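Local coordinates for protein diol-dehydratase (Roseburia inulinivorans, PDB 5I2A) that dehydrates 1,2-propanediol as a B12-independent diol dehydratase of the glycyl radical enzyme family, at residues 173-178 against 266-271; 215-220 against 253-258. All blocks are in the same frame, centred on the assembly; numbering follows the deposited sequence.

Contact 1 (173-178 against 266-271)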
loop_
_atom_site.group_PDB
_atom_site.type_symbol
_atom_site.label_atom_id
_atom_site.label_comp_id
_atom_site.label_asym_id
_atom_site.label_seq_id
_atom_site.Cartn_x
_atom_site.Cartn_y
_atom_site.Cartn_z
ATOM N N THR A 173 9.203 -26.900 -10.642
ATOM C CA THR A 173 10.240 -26.402 -9.755
ATOM C C THR A 173 10.190 -27.156 -8.427
ATOM O O THR A 173 11.217 -27.581 -7.910
ATOM C CB THR A 173 10.111 -24.891 -9.498
ATOM O OG1 THR A 173 10.334 -24.184 -10.724
ATOM C CG2 THR A 173 11.138 -24.453 -8.473
ATOM N N VAL A 174 8.990 -27.332 -7.891
ATOM C CA VAL A 174 8.825 -28.037 -6.626
ATOM C C VAL A 174 9.298 -29.499 -6.746
ATOM O O VAL A 174 9.958 -30.022 -5.858
ATOM C CB VAL A 174 7.352 -27.994 -6.150
ATOM C CG1 VAL A 174 7.171 -28.799 -4.868
ATOM C CG2 VAL A 174 6.893 -26.537 -5.944
ATOM N N LEU A 175 8.958 -30.141 -7.855
ATOM C CA LEU A 175 9.384 -31.512 -8.105
ATOM C C LEU A 175 10.908 -31.633 -8.183
ATOM O O LEU A 175 11.476 -32.543 -7.603
ATOM C CB LEU A 175 8.754 -32.043 -9.399
ATOM C CG LEU A 175 7.236 -32.186 -9.399
ATOM C CD1 LEU A 175 6.726 -32.647 -10.749
ATOM C CD2 LEU A 175 6.823 -33.164 -8.345
ATOM N N ALA A 176 11.562 -30.704 -8.882
ATOM C CA ALA A 176 12.988 -30.835 -9.132
ATOM C C ALA A 176 13.864 -30.364 -7.959
ATOM O O ALA A 176 14.892 -30.966 -7.700
ATOM C CB ALA A 176 13.369 -30.090 -10.422
ATOM N N ILE A 177 13.483 -29.299 -7.248
ATOM C CA ILE A 177 14.370 -28.821 -6.195
ATOM C C ILE A 177 13.709 -28.823 -4.822
ATOM O O ILE A 177 14.363 -28.595 -3.819
ATOM C CB ILE A 177 14.944 -27.400 -6.516
ATOM C CG1 ILE A 177 13.883 -26.288 -6.430
ATOM C CG2 ILE A 177 15.643 -27.403 -7.871
ATOM C CD1 ILE A 177 14.451 -24.864 -6.735
ATOM N N GLY A 178 12.421 -29.124 -4.770
ATOM C CA GLY A 178 11.712 -29.124 -3.503
ATOM C C GLY A 178 11.463 -27.722 -2.971
ATOM O O GLY A 178 12.008 -26.751 -3.493
ATOM N N CYS A 266 3.782 -37.560 -7.491
ATOM C CA CYS A 266 2.327 -37.428 -7.421
ATOM C C CYS A 266 1.872 -36.738 -6.140
ATOM O O CYS A 266 0.992 -35.868 -6.171
ATOM C CB CYS A 266 1.644 -38.798 -7.513
ATOM S SG CYS A 266 1.707 -39.529 -9.147
ATOM N N GLN A 267 2.456 -37.148 -5.018
ATOM C CA GLN A 267 2.089 -36.608 -3.722
ATOM C C GLN A 267 2.538 -35.159 -3.591
ATOM O O GLN A 267 1.820 -34.346 -3.032
ATOM C CB GLN A 267 2.696 -37.443 -2.595
ATOM C CG GLN A 267 2.300 -36.999 -1.191
ATOM C CD GLN A 267 0.823 -37.083 -0.940
ATOM O OE1 GLN A 267 0.250 -38.179 -0.802
ATOM N NE2 GLN A 267 0.179 -35.921 -0.874
ATOM N N SER A 268 3.728 -34.865 -4.105
ATOM C CA SER A 268 4.272 -33.518 -4.090
ATOM C C SER A 268 3.390 -32.583 -4.916
ATOM O O SER A 268 3.002 -31.525 -4.454
ATOM C CB SER A 268 5.696 -33.504 -4.630
ATOM O OG SER A 268 6.291 -32.254 -4.394
ATOM N N PHE A 269 3.086 -32.994 -6.138
ATOM C CA PHE A 269 2.127 -32.293 -6.958
ATOM C C PHE A 269 0.830 -32.032 -6.203
ATOM O O PHE A 269 0.349 -30.894 -6.179
ATOM C CB PHE A 269 1.810 -33.067 -8.230
ATOM C CG PHE A 269 0.535 -32.639 -8.872
ATOM C CD1 PHE A 269 0.500 -31.513 -9.675
ATOM C CD2 PHE A 269 -0.641 -33.326 -8.641
ATOM C CE1 PHE A 269 -0.670 -31.096 -10.253
ATOM C CE2 PHE A 269 -1.817 -32.911 -9.219
ATOM C CZ PHE A 269 -1.829 -31.792 -10.030
ATOM N N TRP A 270 0.262 -33.067 -5.589
ATOM C CA TRP A 270 -1.050 -32.896 -4.978
ATOM C C TRP A 270 -1.003 -31.896 -3.814
ATOM O O TRP A 270 -1.891 -31.080 -3.683
ATOM C CB TRP A 270 -1.664 -34.214 -4.479
ATOM C CG TRP A 270 -2.968 -33.929 -3.780
ATOM C CD1 TRP A 270 -3.236 -34.050 -2.454
ATOM C CD2 TRP A 270 -4.152 -33.375 -4.380
ATOM N NE1 TRP A 270 -4.528 -33.645 -2.193
ATOM C CE2 TRP A 270 -5.104 -33.218 -3.360
ATOM C CE3 TRP A 270 -4.496 -33.008 -5.689
ATOM C CZ2 TRP A 270 -6.376 -32.701 -3.600
ATOM C CZ3 TRP A 270 -5.762 -32.507 -5.932
ATOM C CH2 TRP A 270 -6.688 -32.361 -4.892
ATOM N N PHE A 271 0.019 -31.967 -2.971
ATOM C CA PHE A 271 0.140 -31.010 -1.865
ATOM C C PHE A 271 0.172 -29.562 -2.388
ATOM O O PHE A 271 -0.459 -28.685 -1.821
ATOM C CB PHE A 271 1.387 -31.314 -1.022
ATOM C CG PHE A 271 1.155 -32.351 0.066
ATOM C CD1 PHE A 271 -0.023 -32.364 0.797
ATOM C CD2 PHE A 271 2.114 -33.312 0.343
ATOM C CE1 PHE A 271 -0.237 -33.310 1.797
ATOM C CE2 PHE A 271 1.911 -34.263 1.343
ATOM C CZ PHE A 271 0.743 -34.268 2.067
HETATM O O HOH W 1 9.167 -32.450 -4.630
#
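Ser268 meets Val174 and Leu175 at once where helices 171-190 and 262-279 pass each other. Its hydroxyl lies against the CG1 branch of Val174, with OG 3.6 Å from that methyl. The CD2 methyl of Leu175 comes up to the other part of the same short side chain, 3.9 Å from Ser268 CB. Valine suits its place because its CB points toward the facing segment and CG1, held anti to the backbone N (chi1 177°), touches OG while staying close to its own helix. The first bond of Leu175 runs across the approach, and the extended chain beyond it (chi2 177°) brings CD2 in to the serine and to within 4.3 Å of Phe269 N.

No direct hydrogen bond joins 173-178 to 266-271; a water bridges them instead. Ser268 OG donates to this water at 2.9 Å, and the water in turn donates to Val174 O at 2.8 Å. That carbonyl takes the water's bond besides a weak helical one from Gly178 N, a residue whose positive phi favours glycine. Serine fits here: it is small enough for the leucine methyl to approach, and its buried hydroxyl is satisfied by the water in an otherwise apolar meeting.

The axes of the short segments 173-178 and 266-271 come within 9.8 Å at an angle of 123°, closer to antiparallel than to parallel, and the contact centres on one residue of 266-271 rather than following a long seam. Within the PFL-like part of the chain, Tyr297 of helix 295-303 touches Leu175. The ring of Phe269 extends off from 173-178 to meet Tyr171 and, edge-to-face, Phe290, while Ile319 also packs on it, so that helices 295-303 and 309-323 both lie beside the crossing.

Contact 2 (215-220 against 253-258)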
loop_
_atom_site.group_PDB
_atom_site.type_symbol
_atom_site.label_atom_id
_atom_site.label_comp_id
_atom_site.label_asym_id
_atom_site.label_seq_id
_atom_site.Cartn_x
_atom_site.Cartn_y
_atom_site.Cartn_z
ATOM N N ASP A 215 7.872 -23.273 4.786
ATOM C CA ASP A 215 7.974 -24.121 5.969
ATOM C C ASP A 215 6.598 -24.568 6.482
ATOM O O ASP A 215 6.465 -25.669 7.008
ATOM C CB ASP A 215 8.762 -23.415 7.073
ATOM C CG ASP A 215 10.259 -23.403 6.789
ATOM O OD1 ASP A 215 10.743 -24.349 6.133
ATOM O OD2 ASP A 215 10.952 -22.452 7.206
ATOM N N ALA A 216 5.575 -23.734 6.300
ATOM C CA ALA A 216 4.210 -24.114 6.642
ATOM C C ALA A 216 3.712 -25.324 5.825
ATOM O O ALA A 216 3.046 -26.208 6.344
ATOM C CB ALA A 216 3.276 -22.935 6.445
ATOM N N VAL A 217 4.028 -25.346 4.540
ATOM C CA VAL A 217 3.597 -26.448 3.693
ATOM C C VAL A 217 4.378 -27.722 4.058
ATOM O O VAL A 217 3.831 -28.814 4.048
ATOM C CB VAL A 217 3.786 -26.118 2.207
ATOM C CG1 VAL A 217 3.395 -27.310 1.332
ATOM C CG2 VAL A 217 2.976 -24.865 1.828
ATOM N N ILE A 218 5.658 -27.569 4.380
ATOM C CA ILE A 218 6.476 -28.697 4.786
ATOM C C ILE A 218 5.901 -29.284 6.060
ATOM O O ILE A 218 5.707 -30.498 6.170
ATOM C CB ILE A 218 7.935 -28.294 5.002
ATOM C CG1 ILE A 218 8.556 -27.898 3.664
ATOM C CG2 ILE A 218 8.709 -29.436 5.678
ATOM C CD1 ILE A 218 9.920 -27.241 3.755
ATOM N N THR A 219 5.597 -28.398 6.999
ATOM C CA THR A 219 4.916 -28.774 8.224
ATOM C C THR A 219 3.635 -29.541 7.932
ATOM O O THR A 219 3.340 -30.552 8.579
ATOM C CB THR A 219 4.573 -27.541 9.067
ATOM O OG1 THR A 219 5.781 -26.950 9.553
ATOM C CG2 THR A 219 3.678 -27.925 10.243
ATOM N N TYR A 220 2.871 -29.051 6.961
ATOM C CA TYR A 220 1.586 -29.652 6.632
ATOM C C TYR A 220 1.772 -31.106 6.186
ATOM O O TYR A 220 1.095 -32.002 6.671
ATOM C CB TYR A 220 0.875 -28.847 5.535
ATOM C CG TYR A 220 -0.559 -29.261 5.302
ATOM C CD1 TYR A 220 -1.506 -29.117 6.295
ATOM C CD2 TYR A 220 -0.963 -29.779 4.078
ATOM C CE1 TYR A 220 -2.824 -29.482 6.088
ATOM C CE2 TYR A 220 -2.273 -30.141 3.858
ATOM C CZ TYR A 220 -3.197 -29.998 4.867
ATOM O OH TYR A 220 -4.496 -30.374 4.657
ATOM N N ASN A 253 9.318 -36.787 2.804
ATOM C CA ASN A 253 10.269 -36.319 1.797
ATOM C C ASN A 253 9.729 -35.184 0.932
ATOM O O ASN A 253 10.472 -34.268 0.588
ATOM C CB ASN A 253 10.717 -37.471 0.888
ATOM C CG ASN A 253 12.071 -37.206 0.233
ATOM O OD1 ASN A 253 13.072 -37.018 0.930
ATOM N ND2 ASN A 253 12.115 -37.213 -1.103
ATOM N N VAL A 254 8.451 -35.243 0.566
ATOM C CA VAL A 254 7.904 -34.234 -0.345
ATOM C C VAL A 254 6.752 -33.458 0.308
ATOM O O VAL A 254 6.006 -33.992 1.113
ATOM C CB VAL A 254 7.445 -34.858 -1.702
ATOM C CG1 VAL A 254 8.638 -35.425 -2.469
ATOM C CG2 VAL A 254 6.373 -35.908 -1.502
ATOM N N PRO A 255 6.608 -32.176 -0.043
ATOM C CA PRO A 255 7.357 -31.482 -1.085
ATOM C C PRO A 255 8.615 -30.753 -0.593
ATOM O O PRO A 255 9.141 -29.939 -1.343
ATOM C CB PRO A 255 6.327 -30.486 -1.612
ATOM C CG PRO A 255 5.571 -30.118 -0.410
ATOM C CD PRO A 255 5.528 -31.328 0.489
ATOM N N GLU A 256 9.102 -31.053 0.607
ATOM C CA GLU A 256 10.327 -30.416 1.087
ATOM C C GLU A 256 11.501 -30.667 0.139
ATOM O O GLU A 256 12.230 -29.739 -0.225
ATOM C CB GLU A 256 10.699 -30.886 2.502
ATOM C CG GLU A 256 12.079 -30.344 2.950
ATOM C CD GLU A 256 12.343 -30.494 4.434
ATOM O OE1 GLU A 256 11.705 -31.347 5.091
ATOM O OE2 GLU A 256 13.188 -29.740 4.948
ATOM N N PHE A 257 11.649 -31.915 -0.292
ATOM C CA PHE A 257 12.800 -32.323 -1.089
ATOM C C PHE A 257 12.405 -32.715 -2.506
ATOM O O PHE A 257 11.228 -32.937 -2.776
ATOM C CB PHE A 257 13.521 -33.483 -0.384
ATOM C CG PHE A 257 14.081 -33.109 0.960
ATOM C CD1 PHE A 257 15.172 -32.258 1.056
ATOM C CD2 PHE A 257 13.515 -33.599 2.126
ATOM C CE1 PHE A 257 15.693 -31.905 2.296
ATOM C CE2 PHE A 257 14.029 -33.251 3.365
ATOM C CZ PHE A 257 15.118 -32.398 3.448
ATOM N N PRO A 258 13.386 -32.772 -3.423
ATOM C CA PRO A 258 13.109 -33.258 -4.777
ATOM C C PRO A 258 12.458 -34.641 -4.763
ATOM O O PRO A 258 12.806 -35.477 -3.929
ATOM C CB PRO A 258 14.498 -33.307 -5.425
ATOM C CG PRO A 258 15.281 -32.247 -4.694
ATOM C CD PRO A 258 14.782 -32.309 -3.279
#
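Glu256 spreads its aliphatic chain between the ring of Phe257 and the side chain of Ile218. Its CG lies over the centre of one face of the phenyl ring, 3.5 Å above the plane, a methylene-on-ring contact between neighbours in sequence. At the end of the glutamate the flat carboxylate meets a methyl: Ile218 CG2 sits 3.6 Å from Glu256 OE1. The isoleucine uses its other branch too, CG1 and CD1 both reaching Glu256 CB at 3.9 Å. With CG1 anti to the carbonyl carbon and CG2 anti to the backbone N (chi1 -67°), the beta-branched residue touches both the base and the tip of the glutamate, whose own chain is extended.

Beside this pair, Val217 CG1 meets Pro255 CG at 4.0 Å, the two side chains crossing at about a right angle. Proline suits the spot by supplying a rigid apolar ring, and the cis peptide bond before it turns the chain; Phe257 N bonds to Asn253 O across the turn at 2.8 Å. The loop between helices 238-253 and 262-279 here lies against the long helix 200-233, in the helical part of the PFL-like fold. Valine offers a short, branched apolar chain that packs on the proline ring and also on Phe57 and Leu61 of helix 49-63. On helix 200-233, Asp215 O accepts both Thr219 N and Thr219 OG1, which arrive from opposite faces of its carbonyl plane.

Lys183 of helix 171-190 forms a salt bridge with Asp215; this probably eases the effect of having Glu256 OE2 only 6.0 Å from Asp215 OD1.

How the contacts relate
The centres of contacts 1 and 2 are about 9 Å apart, on the same side of the chain's centre, and the two touch directly. Along the chain 173-178 comes first, then 215-220, 253-258 and 266-271, so contact 2 falls wholly within the span whose two ends contact 1 brings together. Contact 2 packs the intervening helix 200-233 against the loop 253-258, which leads into helix 262-279. Pro255 connects the two sites: its CB packs 3.3 Å from Ser268 OG and 3.8 Å from Val174 CG1. Helices 171-190, 200-233 and 262-279 meet round this loop, with all four segments in the range of the PFL-like family.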